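Long-range contact in serpin-12 (Manduca sexta, PDB 6CJ7), which is a serpin-family serine protease inhibitor that controls the prophenoloxidase activation system in larval hemolymph: residues 128-142 and 154-168. Numbering follows the deposited sequence.
Sequences FGKPALAAQNINSWI and VSPDDLSGNTQMVMV
Asn-139 bonds both the backbone N-H and the backbone C=O of one residue, Val-154, with the two ends of its carboxamide. OD1 of Asn-139 accepts from Val-154 N at 2.8 Å, a nearly straight bond (171°) that lies in the carbonyl plane on a lone pair. Asn-139 ND2 donates to Val-154 O, again at 2.8 Å and on a lone pair, and this acceptor stays close to the amide plane. With CG anti to the carbonyl carbon (chi1 -75°), the amide reaches across from the flank of helix 131-142, and the paired bonds fix its flip. The valine side chain then turns to the helix: Val-154 CG2 meets Ile-138 CG2 at 3.6 Å, while CG1 packs on the methyl of Ala-135. Ala-135 CB also lies 3.7 Å from Pro-156 CG and touches CD1 of Leu-159, which reaches in between Ala-134 and Ala-135. In the serpin fold this helix, corresponding to helix F, packs over the large central sheet A, here with its axis close to parallel with strand 165-168, and the segment following it runs back along the helix toward its N-terminal end before entering strand 165-174. The return passes through the short 3-10 turn 156-158 and the type I turn from Ser-160 to Thr-163. Just before the start of the helix, the ring of Phe-128 is buried, with CG2 of Thr-163 over the centre of one face in a CH-pi contact, 3.7 Å from the centroid and 2° off the normal. OG1 of Thr-163 accepts from Ser-160 N, a bond that helps fix chi1 and so keeps CG2 over the ring. CD1 of Leu-159 borders the ring's edge, and Val-166 CG2 approaches Phe-128 CE1 obliquely at 3.8 Å. Farther along the strand, Val-168 spreads its methyls, CG1 to Ile-138 and Ile-142, CG2 to CZ3 of Trp-141, while Phe-100 of strand 92-102 touches both Ile-138 and Val-168.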
ATOM      1  N   PHE A 128     -18.663  20.324  -4.243  1.00 25.72           N
ATOM      2  CA  PHE A 128     -19.340  19.132  -3.748  1.00 24.46           C
ATOM      3  C   PHE A 128     -20.858  19.278  -3.708  1.00 28.39           C
ATOM      4  O   PHE A 128     -21.545  18.339  -3.287  1.00 27.57           O
ATOM      5  CB  PHE A 128     -18.816  18.764  -2.349  1.00 21.29           C
ATOM      6  CG  PHE A 128     -17.380  18.298  -2.332  1.00 22.19           C
ATOM      7  CD1 PHE A 128     -17.045  17.026  -2.786  1.00 20.99           C
ATOM      8  CD2 PHE A 128     -16.368  19.113  -1.850  1.00 24.26           C
ATOM      9  CE1 PHE A 128     -15.720  16.589  -2.770  1.00 22.04           C
ATOM     10  CE2 PHE A 128     -15.044  18.681  -1.832  1.00 23.81           C
ATOM     11  CZ  PHE A 128     -14.721  17.415  -2.294  1.00 22.89           C
ATOM     12  N   GLY A 129     -21.398  20.425  -4.135  1.00 29.26           N
ATOM     13  CA  GLY A 129     -22.833  20.654  -4.087  1.00 31.63           C
ATOM     14  C   GLY A 129     -23.644  19.747  -4.987  1.00 34.57           C
ATOM     15  O   GLY A 129     -24.840  19.563  -4.742  1.00 32.11           O
ATOM     16  N   LYS A 130     -23.029  19.194  -6.035  1.00 30.33           N
ATOM     17  CA  LYS A 130     -23.620  18.126  -6.836  1.00 27.16           C
ATOM     18  C   LYS A 130     -22.825  16.868  -6.522  1.00 28.20           C
ATOM     19  O   LYS A 130     -21.792  16.599  -7.164  1.00 26.00           O
ATOM     20  CB  LYS A 130     -23.598  18.425  -8.338  1.00 27.64           C
ATOM     21  CG  LYS A 130     -24.538  19.544  -8.773  1.00 27.65           C
ATOM     22  CD  LYS A 130     -24.437  19.817 -10.271  1.00 36.34           C
ATOM     23  CE  LYS A 130     -25.387  20.916 -10.725  1.00 39.06           C
ATOM     24  NZ  LYS A 130     -26.830  20.590 -10.622  1.00 43.07           N
ATOM     25  N   PRO A 131     -23.259  16.074  -5.535  1.00 30.54           N
ATOM     26  CA  PRO A 131     -22.407  14.971  -5.053  1.00 29.31           C
ATOM     27  C   PRO A 131     -22.141  13.898  -6.091  1.00 26.31           C
ATOM     28  O   PRO A 131     -21.022  13.381  -6.133  1.00 27.26           O
ATOM     29  CB  PRO A 131     -23.206  14.408  -3.865  1.00 34.90           C
ATOM     30  CG  PRO A 131     -24.119  15.514  -3.443  1.00 36.32           C
ATOM     31  CD  PRO A 131     -24.450  16.280  -4.695  1.00 33.00           C
ATOM     32  N   ALA A 132     -23.124  13.561  -6.932  1.00 30.35           N
ATOM     33  CA  ALA A 132     -22.911  12.506  -7.919  1.00 31.65           C
ATOM     34  C   ALA A 132     -21.870  12.932  -8.946  1.00 30.63           C
ATOM     35  O   ALA A 132     -21.018  12.130  -9.354  1.00 28.08           O
ATOM     36  CB  ALA A 132     -24.229  12.144  -8.601  1.00 36.69           C
ATOM     37  N   LEU A 133     -21.922  14.197  -9.366  1.00 25.78           N
ATOM     38  CA  LEU A 133     -20.938  14.718 -10.308  1.00 26.65           C
ATOM     39  C   LEU A 133     -19.546  14.753  -9.694  1.00 25.02           C
ATOM     40  O   LEU A 133     -18.562  14.388 -10.349  1.00 24.94           O
ATOM     41  CB  LEU A 133     -21.375  16.106 -10.779  1.00 27.94           C
ATOM     42  CG  LEU A 133     -20.347  16.951 -11.514  1.00 36.85           C
ATOM     43  CD1 LEU A 133     -20.039  16.325 -12.869  1.00 42.34           C
ATOM     44  CD2 LEU A 133     -20.879  18.360 -11.697  1.00 41.11           C
ATOM     45  N   ALA A 134     -19.443  15.181  -8.434  1.00 21.60           N
ATOM     46  CA  ALA A 134     -18.147  15.238  -7.765  1.00 23.37           C
ATOM     47  C   ALA A 134     -17.538  13.849  -7.609  1.00 22.65           C
ATOM     48  O   ALA A 134     -16.351  13.641  -7.899  1.00 22.23           O
ATOM     49  CB  ALA A 134     -18.289  15.907  -6.398  1.00 24.20           C
ATOM     50  N   ALA A 135     -18.342  12.880  -7.150  1.00 21.74           N
ATOM     51  CA  ALA A 135     -17.841  11.516  -6.980  1.00 21.29           C
ATOM     52  C   ALA A 135     -17.363  10.942  -8.305  1.00 21.54           C
ATOM     53  O   ALA A 135     -16.284  10.338  -8.375  1.00 22.90           O
ATOM     54  CB  ALA A 135     -18.926  10.619  -6.384  1.00 23.40           C
ATOM     55  N   GLN A 136     -18.134  11.143  -9.375  1.00 23.54           N
ATOM     56  CA  GLN A 136     -17.727  10.575 -10.655  1.00 27.47           C
ATOM     57  C   GLN A 136     -16.501  11.285 -11.221  1.00 23.42           C
ATOM     58  O   GLN A 136     -15.646  10.644 -11.844  1.00 26.21           O
ATOM     59  CB  GLN A 136     -18.887  10.606 -11.640  1.00 34.48           C
ATOM     60  CG  GLN A 136     -19.658   9.310 -11.625  1.00 48.45           C
ATOM     61  CD  GLN A 136     -21.020   9.469 -12.218  1.00 59.27           C
ATOM     62  OE1 GLN A 136     -22.019   8.989 -11.676  1.00 56.25           O
ATOM     63  NE2 GLN A 136     -21.081  10.168 -13.333  1.00 63.90           N
ATOM     64  N   ASN A 137     -16.392  12.603 -11.024  1.00 23.99           N
ATOM     65  CA  ASN A 137     -15.200  13.300 -11.501  1.00 27.29           C
ATOM     66  C   ASN A 137     -13.950  12.836 -10.762  1.00 25.02           C
ATOM     67  O   ASN A 137     -12.888  12.659 -11.376  1.00 24.79           O
ATOM     68  CB  ASN A 137     -15.376  14.812 -11.359  1.00 24.68           C
ATOM     69  CG  ASN A 137     -16.182  15.410 -12.493  1.00 29.87           C
ATOM     70  OD1 ASN A 137     -16.218  14.866 -13.600  1.00 37.68           O
ATOM     71  ND2 ASN A 137     -16.838  16.531 -12.223  1.00 36.56           N
ATOM     72  N   ILE A 138     -14.055  12.622  -9.453  1.00 20.96           N
ATOM     73  CA  ILE A 138     -12.904  12.132  -8.697  1.00 20.27           C
ATOM     74  C   ILE A 138     -12.549  10.717  -9.141  1.00 23.61           C
ATOM     75  O   ILE A 138     -11.379  10.404  -9.386  1.00 23.22           O
ATOM     76  CB  ILE A 138     -13.183  12.195  -7.187  1.00 20.96           C
ATOM     77  CG1 ILE A 138     -13.211  13.664  -6.724  1.00 21.11           C
ATOM     78  CG2 ILE A 138     -12.123  11.407  -6.423  1.00 21.44           C
ATOM     79  CD1 ILE A 138     -13.811  13.853  -5.335  1.00 23.86           C
ATOM     80  N   ASN A 139     -13.558   9.852  -9.271  1.00 21.66           N
ATOM     81  CA  ASN A 139     -13.296   8.474  -9.677  1.00 22.62           C
ATOM     82  C   ASN A 139     -12.705   8.411 -11.077  1.00 27.26           C
ATOM     83  O   ASN A 139     -11.822   7.588 -11.345  1.00 26.74           O
ATOM     84  CB  ASN A 139     -14.577   7.641  -9.607  1.00 25.23           C
ATOM     85  CG  ASN A 139     -14.977   7.286  -8.182  1.00 25.96           C
ATOM     86  OD1 ASN A 139     -14.131   7.165  -7.301  1.00 28.34           O
ATOM     87  ND2 ASN A 139     -16.272   7.103  -7.961  1.00 31.09           N
ATOM     88  N   SER A 140     -13.197   9.249 -11.996  1.00 27.26           N
ATOM     89  CA  SER A 140     -12.647   9.259 -13.350  1.00 28.30           C
ATOM     90  C   SER A 140     -11.185   9.686 -13.348  1.00 28.67           C
ATOM     91  O   SER A 140     -10.368   9.130 -14.094  1.00 29.77           O
ATOM     92  CB  SER A 140     -13.467  10.179 -14.253  1.00 32.65           C
ATOM     93  OG  SER A 140     -14.683   9.566 -14.634  1.00 36.88           O
ATOM     94  N   TRP A 141     -10.836  10.673 -12.520  1.00 25.49           N
ATOM     95  CA  TRP A 141      -9.440  11.078 -12.414  1.00 27.92           C
ATOM     96  C   TRP A 141      -8.582   9.942 -11.869  1.00 26.90           C
ATOM     97  O   TRP A 141      -7.498   9.662 -12.397  1.00 26.41           O
ATOM     98  CB  TRP A 141      -9.300  12.324 -11.539  1.00 25.17           C
ATOM     99  CG  TRP A 141      -7.869  12.714 -11.366  1.00 28.41           C
ATOM    100  CD1 TRP A 141      -7.105  13.442 -12.234  1.00 31.64           C
ATOM    101  CD2 TRP A 141      -7.011  12.357 -10.278  1.00 23.04           C
ATOM    102  NE1 TRP A 141      -5.828  13.573 -11.746  1.00 30.69           N
ATOM    103  CE2 TRP A 141      -5.741  12.915 -10.548  1.00 26.84           C
ATOM    104  CE3 TRP A 141      -7.191  11.624  -9.100  1.00 24.16           C
ATOM    105  CZ2 TRP A 141      -4.657  12.754  -9.689  1.00 24.92           C
ATOM    106  CZ3 TRP A 141      -6.111  11.474  -8.241  1.00 25.46           C
ATOM    107  CH2 TRP A 141      -4.861  12.034  -8.543  1.00 22.17           C
ATOM    108  N   ILE A 142      -9.051   9.273 -10.808  1.00 24.92           N
ATOM    109  CA  ILE A 142      -8.303   8.135 -10.267  1.00 25.92           C
ATOM    110  C   ILE A 142      -8.122   7.065 -11.334  1.00 28.33           C
ATOM    111  O   ILE A 142      -7.021   6.538 -11.526  1.00 27.27           O
ATOM    112  CB  ILE A 142      -8.999   7.550  -9.026  1.00 26.20           C
ATOM    113  CG1 ILE A 142      -9.046   8.563  -7.885  1.00 24.13           C
ATOM    114  CG2 ILE A 142      -8.299   6.257  -8.577  1.00 26.86           C
ATOM    115  CD1 ILE A 142      -9.906   8.095  -6.738  1.00 27.76           C
ATOM    116  N   VAL A 154     -14.708   6.506  -4.602  1.00 29.84           N
ATOM    117  CA  VAL A 154     -15.528   7.511  -3.927  1.00 27.26           C
ATOM    118  C   VAL A 154     -16.998   7.237  -4.207  1.00 32.10           C
ATOM    119  O   VAL A 154     -17.399   7.057  -5.367  1.00 32.71           O
ATOM    120  CB  VAL A 154     -15.155   8.934  -4.379  1.00 29.63           C
ATOM    121  CG1 VAL A 154     -16.046   9.967  -3.683  1.00 29.17           C
ATOM    122  CG2 VAL A 154     -13.691   9.220  -4.100  1.00 28.15           C
ATOM    123  N   SER A 155     -17.844   7.236  -3.108  1.00 31.51           N
ATOM    124  CA  SER A 155     -19.279   7.086  -3.313  1.00 36.24           C
ATOM    125  C   SER A 155     -19.980   8.440  -3.264  1.00 35.54           C
ATOM    126  O   SER A 155     -19.638   9.291  -2.432  1.00 33.36           O
ATOM    127  CB  SER A 155     -19.896   6.172  -2.254  1.00 42.86           C
ATOM    128  OG  SER A 155     -21.311   6.176  -2.364  1.00 44.13           O
ATOM    129  N   PRO A 156     -20.961   8.663  -4.141  1.00 36.74           N
ATOM    130  CA  PRO A 156     -21.723   9.922  -4.073  1.00 36.87           C
ATOM    131  C   PRO A 156     -22.443  10.111  -2.754  1.00 40.30           C
ATOM    132  O   PRO A 156     -22.700  11.252  -2.351  1.00 37.82           O
ATOM    133  CB  PRO A 156     -22.715   9.801  -5.241  1.00 39.79           C
ATOM    134  CG  PRO A 156     -22.146   8.747  -6.134  1.00 44.34           C
ATOM    135  CD  PRO A 156     -21.388   7.804  -5.257  1.00 41.13           C
ATOM    136  N   ASP A 157     -22.777   9.024  -2.059  1.00 38.77           N
ATOM    137  CA  ASP A 157     -23.458   9.146  -0.780  1.00 42.22           C
ATOM    138  C   ASP A 157     -22.536   9.614   0.337  1.00 44.88           C
ATOM    139  O   ASP A 157     -23.031  10.000   1.400  1.00 47.97           O
ATOM    140  CB  ASP A 157     -24.104   7.809  -0.411  1.00 50.26           C
ATOM    141  CG  ASP A 157     -25.153   7.382  -1.416  1.00 57.27           C
ATOM    142  OD1 ASP A 157     -25.890   8.262  -1.917  1.00 50.84           O
ATOM    143  OD2 ASP A 157     -25.233   6.172  -1.714  1.00 65.38           O
ATOM    144  N   ASP A 158     -21.221   9.599   0.122  1.00 45.18           N
ATOM    145  CA  ASP A 158     -20.270  10.130   1.088  1.00 43.87           C
ATOM    146  C   ASP A 158     -20.064  11.630   0.946  1.00 40.82           C
ATOM    147  O   ASP A 158     -19.338  12.218   1.754  1.00 41.45           O
ATOM    148  CB  ASP A 158     -18.919   9.422   0.954  1.00 49.81           C
ATOM    149  CG  ASP A 158     -19.003   7.948   1.271  1.00 59.27           C
ATOM    150  OD1 ASP A 158     -20.073   7.499   1.733  1.00 65.08           O
ATOM    151  OD2 ASP A 158     -17.995   7.240   1.065  1.00 61.02           O
ATOM    152  N   LEU A 159     -20.684  12.261  -0.044  1.00 36.59           N
ATOM    153  CA  LEU A 159     -20.426  13.654  -0.363  1.00 34.79           C
ATOM    154  C   LEU A 159     -21.699  14.477  -0.216  1.00 34.62           C
ATOM    155  O   LEU A 159     -22.812  13.986  -0.437  1.00 36.94           O
ATOM    156  CB  LEU A 159     -19.873  13.795  -1.788  1.00 26.59           C
ATOM    157  CG  LEU A 159     -18.681  12.911  -2.166  1.00 27.73           C
ATOM    158  CD1 LEU A 159     -18.231  13.213  -3.583  1.00 28.75           C
ATOM    159  CD2 LEU A 159     -17.535  13.099  -1.185  1.00 30.83           C
ATOM    160  N   SER A 160     -21.525  15.739   0.155  1.00 33.53           N
ATOM    161  CA  SER A 160     -22.636  16.670   0.244  1.00 31.10           C
ATOM    162  C   SER A 160     -22.072  18.075   0.114  1.00 35.69           C
ATOM    163  O   SER A 160     -20.856  18.271   0.069  1.00 33.97           O
ATOM    164  CB  SER A 160     -23.400  16.496   1.560  1.00 35.52           C
ATOM    165  OG  SER A 160     -22.615  16.942   2.654  1.00 42.68           O
ATOM    166  N   GLY A 161     -22.964  19.062   0.072  1.00 34.96           N
ATOM    167  CA  GLY A 161     -22.507  20.440   0.062  1.00 35.52           C
ATOM    168  C   GLY A 161     -21.694  20.818   1.282  1.00 37.62           C
ATOM    169  O   GLY A 161     -20.979  21.828   1.256  1.00 42.43           O
ATOM    170  N   ASN A 162     -21.778  20.031   2.349  1.00 37.51           N
ATOM    171  CA  ASN A 162     -21.020  20.298   3.562  1.00 38.50           C
ATOM    172  C   ASN A 162     -19.678  19.576   3.602  1.00 30.65           C
ATOM    173  O   ASN A 162     -18.913  19.785   4.549  1.00 32.99           O
ATOM    174  CB  ASN A 162     -21.860  19.930   4.788  1.00 43.87           C
ATOM    175  CG  ASN A 162     -22.941  20.964   5.082  1.00 57.56           C
ATOM    176  OD1 ASN A 162     -22.659  22.160   5.192  1.00 64.06           O
ATOM    177  ND2 ASN A 162     -24.184  20.511   5.193  1.00 60.36           N
ATOM    178  N   THR A 163     -19.374  18.742   2.605  1.00 27.59           N
ATOM    179  CA  THR A 163     -18.050  18.137   2.493  1.00 21.76           C
ATOM    180  C   THR A 163     -16.991  19.215   2.345  1.00 22.25           C
ATOM    181  O   THR A 163     -17.150  20.152   1.559  1.00 25.60           O
ATOM    182  CB  THR A 163     -18.005  17.196   1.286  1.00 22.59           C
ATOM    183  OG1 THR A 163     -18.993  16.179   1.474  1.00 25.86           O
ATOM    184  CG2 THR A 163     -16.613  16.562   1.111  1.00 22.88           C
ATOM    185  N   GLN A 164     -15.907  19.076   3.103  1.00 20.88           N
ATOM    186  CA  GLN A 164     -14.823  20.050   3.075  1.00 22.83           C
ATOM    187  C   GLN A 164     -13.598  19.550   2.331  1.00 19.61           C
ATOM    188  O   GLN A 164     -12.993  20.305   1.562  1.00 20.52           O
ATOM    189  CB  GLN A 164     -14.428  20.450   4.501  1.00 20.89           C
ATOM    190  CG  GLN A 164     -15.589  21.096   5.239  1.00 21.60           C
ATOM    191  CD  GLN A 164     -15.155  21.901   6.431  1.00 28.50           C
ATOM    192  OE1 GLN A 164     -15.964  22.633   7.015  1.00 34.98           O
ATOM    193  NE2 GLN A 164     -13.892  21.778   6.808  1.00 26.29           N
ATOM    194  N   MET A 165     -13.215  18.286   2.522  1.00 20.72           N
ATOM    195  CA  MET A 165     -11.949  17.814   1.983  1.00 21.38           C
ATOM    196  C   MET A 165     -12.013  16.303   1.824  1.00 20.94           C
ATOM    197  O   MET A 165     -12.333  15.598   2.781  1.00 21.41           O
ATOM    198  CB  MET A 165     -10.778  18.201   2.903  1.00 25.16           C
ATOM    199  CG  MET A 165      -9.430  18.030   2.258  1.00 27.71           C
ATOM    200  SD  MET A 165      -8.088  18.246   3.456  1.00 37.98           S
ATOM    201  CE  MET A 165      -8.719  19.490   4.544  1.00 25.25           C
ATOM    202  N   VAL A 166     -11.692  15.819   0.631  1.00 19.39           N
ATOM    203  CA  VAL A 166     -11.620  14.391   0.350  1.00 20.54           C
ATOM    204  C   VAL A 166     -10.185  14.081  -0.042  1.00 21.54           C
ATOM    205  O   VAL A 166      -9.686  14.591  -1.054  1.00 19.56           O
ATOM    206  CB  VAL A 166     -12.588  13.979  -0.765  1.00 21.18           C
ATOM    207  CG1 VAL A 166     -12.386  12.490  -1.107  1.00 21.44           C
ATOM    208  CG2 VAL A 166     -14.020  14.245  -0.355  1.00 23.62           C
ATOM    209  N   MET A 167      -9.519  13.250   0.750  1.00 19.84           N
ATOM    210  CA  MET A 167      -8.171  12.818   0.434  1.00 16.71           C
ATOM    211  C   MET A 167      -8.210  11.438  -0.216  1.00 18.25           C
ATOM    212  O   MET A 167      -8.889  10.535   0.285  1.00 18.75           O
ATOM    213  CB  MET A 167      -7.322  12.824   1.701  1.00 19.34           C
ATOM    214  CG  MET A 167      -7.414  14.186   2.428  1.00 31.85           C
ATOM    215  SD  MET A 167      -6.090  14.373   3.589  1.00 41.70           S
ATOM    216  CE  MET A 167      -4.713  14.702   2.495  1.00 35.64           C
ATOM    217  N   VAL A 168      -7.506  11.288  -1.338  1.00 17.23           N
ATOM    218  CA  VAL A 168      -7.424  10.008  -2.046  1.00 18.35           C
ATOM    219  C   VAL A 168      -5.966   9.642  -2.277  1.00 17.98           C
ATOM    220  O   VAL A 168      -5.144  10.474  -2.683  1.00 18.40           O
ATOM    221  CB  VAL A 168      -8.200  10.004  -3.388  1.00 20.54           C
ATOM    222  CG1 VAL A 168      -9.650  10.287  -3.172  1.00 21.26           C
ATOM    223  CG2 VAL A 168      -7.606  10.977  -4.383  1.00 28.67           C
TER